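Local coordinates for orotidine-5-phosphate decarboxylase/orotate phosphoribosyltransferase, putative (Ompdcase-oprtase, putative) (Leishmania infantum, PDB 3QW3), which probably catalyses the decarboxylation of orotidine 5'-phosphate to UMP, the work of this domain of a two-domain UMP synthase, at residues S2-D5 / L6-E9; G150-Y153 / L154-V158; A159-E163 / G164-V168; E243-E246 / E247-I251. All blocks are in the same frame, centred on the assembly; numbering follows the deposited sequence.

Overall arrangement
All four contacts are local, between neighbouring turns or at helix ends of a TIM-barrel domain. Interaction 1 starts helix 3-11, which lies across the end of the barrel where the strands begin. Interactions 2 and 3 share helix 154-163, at its start and its end. They touch through the Arg-152 to Glu-160 salt bridge, reach one sulfate, and both meet the second subunit. Interaction 4 is mid-helix on 237-253, about 30 Å from interaction 3 between centres. Interaction 2 is the most buried; the others pair a buried side with an exposed one. Interaction 1 packs phenylalanine on leucine, interactions 2 and 3 combine aromatics with charge, and interaction 4 is mostly backbone.

Interaction 1: S2-D5 / L6-E9; sequences SFFD and LLNE
A capping box opens helix 3-11, and one turn further on Phe-3 packs against Leu-7. Ser-2 is the N-cap. Ser-2 OG accepts from the backbone N of Asp-5 at 3.0 Å. The return bond, from Ser-2 N to Asp-5 OD2, is weak. The first full turn closes with Leu-6 N to Ser-2 O at 3.0 Å. Leu-7 N to Phe-3 O, at 2.8 Å, continues the helical ladder.

On the inner side Phe-3 and Leu-7 run alongside each other. Both have CG opposite the backbone N (chi1 172° and -173°), which sends the ring and the leucine branch out together. Leu-7 CD2 reaches Phe-3 CE2 at 3.6 Å. The same methyl is looser on Phe-4, with Leu-7 CD2 to Phe-4 CD1 at 4.4 Å. Phe-3 CD2 stands over the centre of one face of the Phe-4 ring. Leu-6 turns another way and lays its CG against Ser-2 O at 3.4 Å.

Asn-8 and Glu-9 are on the exposed side, where Glu-9 pairs with Lys-12. The apolar side rests on Pro-78, His-106, Ala-129 and Trp-195, and Phe-3 has a backbone bond to Asp-127. These residues lie just before or at the start of barrel strands. The amphipathic N-terminal helix thus closes the strand-start end of the barrel, as in a number of TIM barrels.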
loop_
_atom_site.group_PDB
_atom_site.type_symbol
_atom_site.label_atom_id
_atom_site.label_comp_id
_atom_site.label_asym_id
_atom_site.label_seq_id
_atom_site.Cartn_x
_atom_site.Cartn_y
_atom_site.Cartn_z
ATOM N N SER A 2 4.502 -11.981 21.675
ATOM C CA SER A 2 4.777 -11.061 20.566
ATOM C C SER A 2 5.213 -11.801 19.305
ATOM O O SER A 2 5.584 -12.978 19.355
ATOM C CB SER A 2 5.857 -10.051 20.954
ATOM O OG SER A 2 7.159 -10.587 20.757
ATOM N N PHE A 3 5.180 -11.095 18.177
ATOM C CA PHE A 3 5.682 -11.647 16.929
ATOM C C PHE A 3 7.116 -12.158 17.066
ATOM O O PHE A 3 7.428 -13.274 16.636
ATOM C CB PHE A 3 5.611 -10.610 15.802
ATOM C CG PHE A 3 6.284 -11.060 14.545
ATOM C CD1 PHE A 3 5.599 -11.842 13.625
ATOM C CD2 PHE A 3 7.616 -10.738 14.296
ATOM C CE1 PHE A 3 6.228 -12.284 12.458
ATOM C CE2 PHE A 3 8.247 -11.171 13.127
ATOM C CZ PHE A 3 7.543 -11.946 12.213
ATOM N N PHE A 4 7.988 -11.342 17.654
ATOM C CA PHE A 4 9.396 -11.720 17.776
ATOM C C PHE A 4 9.665 -12.802 18.825
ATOM O O PHE A 4 10.632 -13.551 18.689
ATOM C CB PHE A 4 10.302 -10.491 17.931
ATOM C CG PHE A 4 10.422 -9.687 16.669
ATOM C CD1 PHE A 4 11.154 -10.172 15.587
ATOM C CD2 PHE A 4 9.763 -8.465 16.540
ATOM C CE1 PHE A 4 11.246 -9.439 14.402
ATOM C CE2 PHE A 4 9.852 -7.729 15.362
ATOM C CZ PHE A 4 10.593 -8.214 14.293
ATOM N N ASP A 5 8.802 -12.904 19.840
ATOM C CA ASP A 5 8.839 -14.041 20.775
ATOM C C ASP A 5 8.541 -15.344 20.039
ATOM O O ASP A 5 9.228 -16.354 20.233
ATOM C CB ASP A 5 7.815 -13.877 21.902
ATOM C CG ASP A 5 8.202 -12.810 22.908
ATOM O OD1 ASP A 5 9.406 -12.490 23.032
ATOM O OD2 ASP A 5 7.278 -12.298 23.581
ATOM N N LEU A 6 7.509 -15.313 19.199
ATOM C CA LEU A 6 7.127 -16.473 18.412
ATOM C C LEU A 6 8.209 -16.788 17.387
ATOM O O LEU A 6 8.618 -17.943 17.249
ATOM C CB LEU A 6 5.771 -16.264 17.726
ATOM C CG LEU A 6 4.535 -16.157 18.630
ATOM C CD1 LEU A 6 3.354 -15.637 17.842
ATOM C CD2 LEU A 6 4.195 -17.505 19.260
ATOM N N LEU A 7 8.683 -15.765 16.682
ATOM C CA LEU A 7 9.681 -15.985 15.630
ATOM C C LEU A 7 11.013 -16.489 16.175
ATOM O O LEU A 7 11.616 -17.396 15.594
ATOM C CB LEU A 7 9.891 -14.731 14.779
ATOM C CG LEU A 7 10.784 -14.905 13.542
ATOM C CD1 LEU A 7 10.192 -15.934 12.568
ATOM C CD2 LEU A 7 10.984 -13.565 12.851
ATOM N N ASN A 8 11.476 -15.906 17.280
ATOM C CA ASN A 8 12.717 -16.376 17.897
ATOM C C ASN A 8 12.640 -17.841 18.306
ATOM O O ASN A 8 13.615 -18.580 18.143
ATOM C CB ASN A 8 13.136 -15.496 19.081
ATOM C CG ASN A 8 13.835 -14.217 18.644
ATOM O OD1 ASN A 8 14.451 -14.153 17.574
ATOM N ND2 ASN A 8 13.749 -13.187 19.482
ATOM N N GLU A 9 11.479 -18.265 18.805
ATOM C CA GLU A 9 11.259 -19.672 19.141
ATOM C C GLU A 9 11.309 -20.543 17.885
ATOM O O GLU A 9 11.983 -21.568 17.870
ATOM C CB GLU A 9 9.933 -19.862 19.891
ATOM C CG GLU A 9 9.592 -21.313 20.244
ATOM C CD GLU A 9 10.487 -21.910 21.324
ATOM O OE1 GLU A 9 10.520 -23.156 21.426
ATOM O OE2 GLU A 9 11.154 -21.150 22.063
#

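Interaction 2: G150-Y153 / L154-V158; sequences GDRY and LYEAV. With SO4 (sulfate ion), chain F.
Glu-156 reaches back from the first turn of helix 154-163 to the backbone of Tyr-153, the N-cap residue. Glu-156 OE2 accepts from Tyr-153 N at 3.0 Å. The bond is nearly straight, with an N-H...O angle of 170°, and meets the anti side of the carboxylate. Glu-156 CG lies opposite its own carbonyl carbon (chi1 -69°) and the chain then runs extended, which carries the carboxylate back past the helix start. Glu-156 OE2 also touches Arg-152 CB at 3.3 Å. In the other direction, Ala-157 N donates to Tyr-153 O at 3.2 Å.

The two tyrosines extend in one direction. The ring planes of Tyr-153 and Tyr-155 differ by only 6°, but the rings are offset, with centroids 5.3 Å apart and little face-to-face cover. The close touch is Tyr-155 CE1 on Tyr-153 CB, at 3.5 Å.

Arg-152 bends at chi2 and swings its guanidinium to Ala-157, with Arg-152 NH2 to Ala-157 CB at 3.7 Å. Arg-152 NH2 then binds sulfate O4 at 2.7 Å, near the guanidinium plane. The bond from NH1 to the same oxygen is weak. Glu-160 OE1 lies against both NE, in a salt bridge, and NH2 of Arg-152, so NH2 is shared between the carboxylate and the sulfate. The sulfate probably comes from the crystallisation liquor.

Tyr-155 packs on Ala-183 and Val-187 of helix 181-190 and on strand 129-135. Leu-154 and Ala-157 meet Leu-147 of the second subunit, so the helix start lies between its own barrel and the partner chain.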
loop_
_atom_site.group_PDB
_atom_site.type_symbol
_atom_site.label_atom_id
_atom_site.label_comp_id
_atom_site.label_asym_id
_atom_site.label_seq_id
_atom_site.Cartn_x
_atom_site.Cartn_y
_atom_site.Cartn_z
ATOM N N GLY A 150 23.122 11.444 -1.552
ATOM C CA GLY A 150 24.478 11.661 -1.046
ATOM C C GLY A 150 25.413 10.570 -1.531
ATOM O O GLY A 150 25.572 10.373 -2.736
ATOM N N ASP A 151 26.014 9.845 -0.590
ATOM C CA ASP A 151 26.944 8.770 -0.924
ATOM C C ASP A 151 26.326 7.383 -0.753
ATOM O O ASP A 151 27.041 6.405 -0.532
ATOM N N ARG A 152 25.002 7.297 -0.859
ATOM C CA ARG A 152 24.308 6.011 -0.725
ATOM C C ARG A 152 23.013 5.946 -1.531
ATOM O O ARG A 152 22.518 6.964 -2.007
ATOM C CB ARG A 152 24.055 5.682 0.754
ATOM C CG ARG A 152 23.059 6.582 1.453
ATOM C CD ARG A 152 23.471 6.811 2.896
ATOM N NE ARG A 152 22.342 7.216 3.730
ATOM C CZ ARG A 152 21.872 8.458 3.832
ATOM N NH1 ARG A 152 22.424 9.450 3.148
ATOM N NH2 ARG A 152 20.839 8.704 4.623
ATOM N N TYR A 153 22.481 4.739 -1.687
ATOM C CA TYR A 153 21.227 4.529 -2.397
ATOM C C TYR A 153 20.041 4.854 -1.495
ATOM O O TYR A 153 20.156 4.796 -0.267
ATOM C CB TYR A 153 21.128 3.080 -2.874
ATOM C CG TYR A 153 22.195 2.683 -3.866
ATOM C CD1 TYR A 153 22.153 3.145 -5.181
ATOM C CD2 TYR A 153 23.245 1.845 -3.492
ATOM C CE1 TYR A 153 23.130 2.784 -6.101
ATOM C CE2 TYR A 153 24.232 1.477 -4.406
ATOM C CZ TYR A 153 24.164 1.949 -5.707
ATOM O OH TYR A 153 25.129 1.594 -6.623
ATOM N N LEU A 154 18.904 5.193 -2.101
ATOM C CA LEU A 154 17.683 5.448 -1.329
ATOM C C LEU A 154 17.360 4.284 -0.392
ATOM O O LEU A 154 16.939 4.497 0.748
ATOM C CB LEU A 154 16.480 5.750 -2.239
ATOM C CG LEU A 154 15.128 5.949 -1.524
ATOM C CD1 LEU A 154 15.128 7.218 -0.673
ATOM C CD2 LEU A 154 13.942 5.958 -2.487
ATOM N N TYR A 155 17.567 3.053 -0.859
ATOM C CA TYR A 155 17.249 1.896 -0.019
ATOM C C TYR A 155 18.122 1.808 1.232
ATOM O O TYR A 155 17.668 1.353 2.280
ATOM C CB TYR A 155 17.229 0.580 -0.813
ATOM C CG TYR A 155 18.562 0.066 -1.324
ATOM C CD1 TYR A 155 18.929 0.241 -2.653
ATOM C CD2 TYR A 155 19.428 -0.643 -0.488
ATOM C CE1 TYR A 155 20.134 -0.251 -3.138
ATOM C CE2 TYR A 155 20.639 -1.138 -0.960
ATOM C CZ TYR A 155 20.983 -0.936 -2.289
ATOM O OH TYR A 155 22.172 -1.419 -2.779
ATOM N N GLU A 156 19.364 2.279 1.128
ATOM C CA GLU A 156 20.243 2.371 2.292
ATOM C C GLU A 156 19.749 3.429 3.276
ATOM O O GLU A 156 19.835 3.238 4.493
ATOM C CB GLU A 156 21.682 2.663 1.865
ATOM C CG GLU A 156 22.359 1.508 1.141
ATOM C CD GLU A 156 23.784 1.845 0.726
ATOM O OE1 GLU A 156 24.725 1.377 1.403
ATOM O OE2 GLU A 156 23.958 2.586 -0.266
ATOM N N ALA A 157 19.226 4.540 2.753
ATOM C CA ALA A 157 18.626 5.577 3.604
ATOM C C ALA A 157 17.395 5.063 4.368
ATOM O O ALA A 157 17.176 5.415 5.528
ATOM C CB ALA A 157 18.276 6.819 2.784
ATOM N N VAL A 158 16.600 4.228 3.705
ATOM C CA VAL A 158 15.443 3.598 4.330
ATOM C C VAL A 158 15.897 2.643 5.443
ATOM O O VAL A 158 15.352 2.663 6.549
ATOM C CB VAL A 158 14.573 2.866 3.276
ATOM C CG1 VAL A 158 13.498 2.006 3.944
ATOM C CG2 VAL A 158 13.942 3.879 2.324
HETATM S S SO4 F . 19.333 11.788 5.875
HETATM O O1 SO4 F . 19.263 13.247 5.852
HETATM O O2 SO4 F . 19.694 11.335 7.217
HETATM O O3 SO4 F . 18.033 11.243 5.521
HETATM O O4 SO4 F . 20.324 11.330 4.904
#

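Interaction 3: A159-E163 / G164-V168; sequences AERAE and GPWNV. With SO4 (sulfate ion), chain F.
Helix 154-163 ends as Gly-164 N donates to Glu-160 O at 2.8 Å and Trp-166 N, one residue further along than a helical bond would reach, donates to Arg-161 O at 3.0 Å. Gly-164 itself leaves helical backbone angles. The turn folds Trp-166 back over the last helical turn.

Arg-161 CB sits over one face of the indole. Arg-161 CB lies 3.8 Å from the centroid of the Trp-166 six-membered ring and 10° off its normal, a CH-pi contact. Arg-161 CD follows, at 3.8 Å from Trp-166 CZ2. From CG to NE the arginine is extended, so its guanidinium passes beyond the ring. Arg-161 NH1 donates to sulfate O3 at 2.8 Å; Arg-161 NH2 also faces this oxygen, but modelled so close that the distance is doubtful. Ala-162 CB touches Trp-166 CE3 at 3.9 Å.

A water bridges Glu-163 and Asn-167: it donates to Glu-163 O at 2.8 Å and accepts from Asn-167 ND2 at 3.0 Å.

Trp-166 packs on Ser-116 and Leu-119 of helix 116-123, and its NE1 bonds Asp-143 of the second subunit. Ala-162 rests on Val-172 and Leu-174, so the helix end lies between strand 172-176, helix 116-123 and the partner chain.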
loop_
_atom_site.group_PDB
_atom_site.type_symbol
_atom_site.label_atom_id
_atom_site.label_comp_id
_atom_site.label_asym_id
_atom_site.label_seq_id
_atom_site.Cartn_x
_atom_site.Cartn_y
_atom_site.Cartn_z
ATOM N N ALA A 159 16.910 1.835 5.143
ATOM C CA ALA A 159 17.474 0.896 6.118
ATOM C C ALA A 159 17.983 1.598 7.380
ATOM O O ALA A 159 17.742 1.124 8.493
ATOM C CB ALA A 159 18.580 0.054 5.474
ATOM N N GLU A 160 18.662 2.731 7.201
ATOM C CA GLU A 160 19.178 3.527 8.327
ATOM C C GLU A 160 18.062 4.059 9.216
ATOM O O GLU A 160 18.129 3.966 10.448
ATOM C CB GLU A 160 20.015 4.706 7.819
ATOM C CG GLU A 160 21.343 4.335 7.199
ATOM C CD GLU A 160 22.150 5.567 6.812
ATOM O OE1 GLU A 160 21.553 6.547 6.317
ATOM O OE2 GLU A 160 23.380 5.560 7.010
ATOM N N ARG A 161 17.030 4.622 8.586
ATOM C CA ARG A 161 15.857 5.101 9.307
ATOM C C ARG A 161 15.218 3.985 10.118
ATOM O O ARG A 161 14.852 4.179 11.275
ATOM C CB ARG A 161 14.834 5.667 8.326
ATOM C CG ARG A 161 14.898 7.162 8.174
ATOM C CD ARG A 161 14.307 7.591 6.849
ATOM N NE ARG A 161 14.475 9.025 6.633
ATOM C CZ ARG A 161 15.578 9.600 6.162
ATOM N NH1 ARG A 161 16.647 8.876 5.849
ATOM N NH2 ARG A 161 15.610 10.914 6.007
ATOM N N ALA A 162 15.088 2.816 9.493
ATOM C CA ALA A 162 14.432 1.679 10.110
ATOM C C ALA A 162 15.196 1.173 11.331
ATOM O O ALA A 162 14.593 0.928 12.370
ATOM C CB ALA A 162 14.234 0.565 9.090
ATOM N N GLU A 163 16.515 1.025 11.199
ATOM C CA GLU A 163 17.371 0.593 12.312
ATOM C C GLU A 163 17.453 1.675 13.390
ATOM O O GLU A 163 17.547 1.367 14.582
ATOM C CB GLU A 163 18.776 0.239 11.797
ATOM C CG GLU A 163 19.793 -0.208 12.866
ATOM C CD GLU A 163 19.637 -1.659 13.317
ATOM O OE1 GLU A 163 19.363 -2.548 12.485
ATOM O OE2 GLU A 163 19.814 -1.920 14.525
ATOM N N GLY A 164 17.399 2.934 12.958
ATOM C CA GLY A 164 17.527 4.088 13.845
ATOM C C GLY A 164 16.201 4.599 14.391
ATOM O O GLY A 164 15.575 3.933 15.205
ATOM N N PRO A 165 15.762 5.788 13.936
ATOM C CA PRO A 165 14.595 6.473 14.510
ATOM C C PRO A 165 13.291 5.673 14.533
ATOM O O PRO A 165 12.520 5.802 15.481
ATOM C CB PRO A 165 14.445 7.734 13.641
ATOM C CG PRO A 165 15.405 7.585 12.519
ATOM C CD PRO A 165 16.445 6.611 12.924
ATOM N N TRP A 166 13.043 4.851 13.516
ATOM C CA TRP A 166 11.771 4.125 13.427
ATOM C C TRP A 166 11.585 3.015 14.470
ATOM O O TRP A 166 10.456 2.707 14.856
ATOM C CB TRP A 166 11.551 3.565 12.013
ATOM C CG TRP A 166 11.357 4.617 10.939
ATOM C CD1 TRP A 166 11.144 5.953 11.123
ATOM C CD2 TRP A 166 11.320 4.398 9.520
ATOM N NE1 TRP A 166 11.002 6.585 9.906
ATOM C CE2 TRP A 166 11.104 5.652 8.909
ATOM C CE3 TRP A 166 11.461 3.265 8.707
ATOM C CZ2 TRP A 166 11.025 5.807 7.517
ATOM C CZ3 TRP A 166 11.383 3.418 7.326
ATOM C CH2 TRP A 166 11.165 4.681 6.746
ATOM N N ASN A 167 12.686 2.434 14.943
ATOM C CA ASN A 167 12.622 1.198 15.726
ATOM C C ASN A 167 12.479 1.391 17.240
ATOM O O ASN A 167 13.039 0.625 18.034
ATOM C CB ASN A 167 13.822 0.296 15.399
ATOM C CG ASN A 167 13.583 -1.151 15.770
ATOM O OD1 ASN A 167 12.452 -1.639 15.717
ATOM N ND2 ASN A 167 14.653 -1.854 16.147
ATOM N N VAL A 168 11.704 2.401 17.630
ATOM C CA VAL A 168 11.469 2.706 19.042
ATOM C C VAL A 168 10.867 1.514 19.796
ATOM O O VAL A 168 11.211 1.263 20.955
ATOM C CB VAL A 168 10.595 3.978 19.204
ATOM C CG1 VAL A 168 10.288 4.266 20.672
ATOM C CG2 VAL A 168 11.287 5.175 18.574
HETATM S S SO4 F . 19.333 11.788 5.875
HETATM O O1 SO4 F . 19.263 13.247 5.852
HETATM O O2 SO4 F . 19.694 11.335 7.217
HETATM O O3 SO4 F . 18.033 11.243 5.521
HETATM O O4 SO4 F . 20.324 11.330 4.904
HETATM O O HOH W 1 17.377 -0.658 16.506
#

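Interaction 4: E243-E246 / E247-I251; sequences ELCE and EINAI
Asn-249 sits one turn beyond Cys-245 in helix 237-253, and its side chain runs past the Cys-245 carbonyl. Asn-249 CB is 3.6 Å from Cys-245 O. With chi1 at -73° the amide turns away from Asn-249's own C=O and back along the helix, leaving Asn-249 CG 3.5 Å from Cys-245 O. At the tip the two amide atoms part. Asn-249 ND2 passes Cys-245 SG at 3.9 Å and spends its hydrogen bond on Arg-13 O. Asn-249 OD1 accepts from a water at 2.8 Å, and this water also donates to Cys-245 O at 2.9 Å. OD1 has a second partner in Arg-252 NH1. The amide is thus held at both ends, which fixes its rotation.

Cys-245 O takes two donors, the water and Asn-249 N, the latter at 3.0 Å as a regular helical bond. Equivalent bonds run from Glu-247 N to Glu-243 O, from Ile-248 N to Leu-244 O and from Ala-250 N to Glu-246 O.

Ile-248 lays CG1 against Leu-244 O at 3.3 Å. Its side chain also packs on Ile-225 of strand 223-227, on Leu-15 and on Leu-208 of helix 208-215, while Leu-244 touches Val-227. The glutamates line the exposed side. Glu-246 pairs with Lys-242, one turn earlier.

Backbone bonds therefore carry the contact between the two turns. The side chains add little between them beyond the Asn-249 water bridge to Cys-245 O; most of their partners lie outside. Apolar ones meet the barrel strand and helix 208-215, and the asparagine amide ties the helix to the backbone at Arg-13.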
loop_
_atom_site.group_PDB
_atom_site.type_symbol
_atom_site.label_atom_id
_atom_site.label_comp_id
_atom_site.label_asym_id
_atom_site.label_seq_id
_atom_site.Cartn_x
_atom_site.Cartn_y
_atom_site.Cartn_z
ATOM N N GLU A 243 13.453 -30.044 3.021
ATOM C CA GLU A 243 14.738 -29.836 2.349
ATOM C C GLU A 243 15.222 -28.386 2.424
ATOM O O GLU A 243 16.389 -28.140 2.725
ATOM C CB GLU A 243 14.682 -30.321 0.895
ATOM C CG GLU A 243 15.954 -30.043 0.082
ATOM C CD GLU A 243 15.959 -30.734 -1.271
ATOM O OE1 GLU A 243 16.706 -30.286 -2.171
ATOM O OE2 GLU A 243 15.224 -31.729 -1.439
ATOM N N LEU A 244 14.323 -27.438 2.155
ATOM C CA LEU A 244 14.663 -26.017 2.210
ATOM C C LEU A 244 15.055 -25.592 3.619
ATOM O O LEU A 244 16.052 -24.898 3.801
ATOM C CB LEU A 244 13.497 -25.152 1.727
ATOM C CG LEU A 244 13.202 -25.056 0.231
ATOM C CD1 LEU A 244 11.812 -24.469 0.036
ATOM C CD2 LEU A 244 14.245 -24.224 -0.507
ATOM N N CYS A 245 14.270 -26.017 4.609
ATOM C CA CYS A 245 14.583 -25.742 6.012
ATOM C C CYS A 245 15.976 -26.262 6.387
ATOM O O CYS A 245 16.781 -25.547 6.990
ATOM C CB CYS A 245 13.525 -26.357 6.929
ATOM S SG CYS A 245 13.829 -26.091 8.697
ATOM N N GLU A 246 16.255 -27.507 6.011
ATOM C CA GLU A 246 17.531 -28.142 6.349
ATOM C C GLU A 246 18.722 -27.514 5.635
ATOM O O GLU A 246 19.797 -27.369 6.224
ATOM C CB GLU A 246 17.469 -29.647 6.076
ATOM C CG GLU A 246 16.528 -30.380 7.016
ATOM C CD GLU A 246 16.298 -31.829 6.629
ATOM O OE1 GLU A 246 16.818 -32.282 5.587
ATOM O OE2 GLU A 246 15.587 -32.516 7.383
ATOM N N GLU A 247 18.525 -27.133 4.374
ATOM C CA GLU A 247 19.568 -26.470 3.603
ATOM C C GLU A 247 19.922 -25.121 4.220
ATOM O O GLU A 247 21.096 -24.775 4.318
ATOM C CB GLU A 247 19.137 -26.285 2.142
ATOM C CG GLU A 247 20.259 -25.825 1.212
ATOM C CD GLU A 247 21.479 -26.746 1.243
ATOM O OE1 GLU A 247 21.314 -27.990 1.235
ATOM O OE2 GLU A 247 22.613 -26.218 1.282
ATOM N N ILE A 248 18.904 -24.364 4.630
ATOM C CA ILE A 248 19.130 -23.088 5.310
ATOM C C ILE A 248 19.940 -23.308 6.584
ATOM O O ILE A 248 20.955 -22.643 6.789
ATOM C CB ILE A 248 17.804 -22.360 5.641
ATOM C CG1 ILE A 248 17.148 -21.851 4.355
ATOM C CG2 ILE A 248 18.042 -21.179 6.605
ATOM C CD1 ILE A 248 15.688 -21.493 4.513
ATOM N N ASN A 249 19.497 -24.254 7.415
ATOM C CA ASN A 249 20.175 -24.543 8.678
ATOM C C ASN A 249 21.613 -25.023 8.504
ATOM O O ASN A 249 22.479 -24.661 9.287
ATOM C CB ASN A 249 19.384 -25.551 9.516
ATOM C CG ASN A 249 18.124 -24.948 10.134
ATOM O OD1 ASN A 249 17.955 -23.718 10.189
ATOM N ND2 ASN A 249 17.244 -25.813 10.618
ATOM N N ALA A 250 21.861 -25.847 7.488
ATOM C CA ALA A 250 23.220 -26.319 7.211
ATOM C C ALA A 250 24.171 -25.149 6.940
ATOM O O ALA A 250 25.318 -25.151 7.395
ATOM C CB ALA A 250 23.219 -27.315 6.041
ATOM N N ILE A 251 23.680 -24.137 6.225
ATOM C CA ILE A 251 24.447 -22.917 5.972
ATOM C C ILE A 251 24.660 -22.121 7.272
ATOM O O ILE A 251 25.772 -21.669 7.550
ATOM C CB ILE A 251 23.802 -22.060 4.843
ATOM C CG1 ILE A 251 23.872 -22.814 3.503
ATOM C CG2 ILE A 251 24.489 -20.692 4.710
ATOM C CD1 ILE A 251 22.883 -22.326 2.438
HETATM O O HOH W 2 15.891 -23.102 8.365
#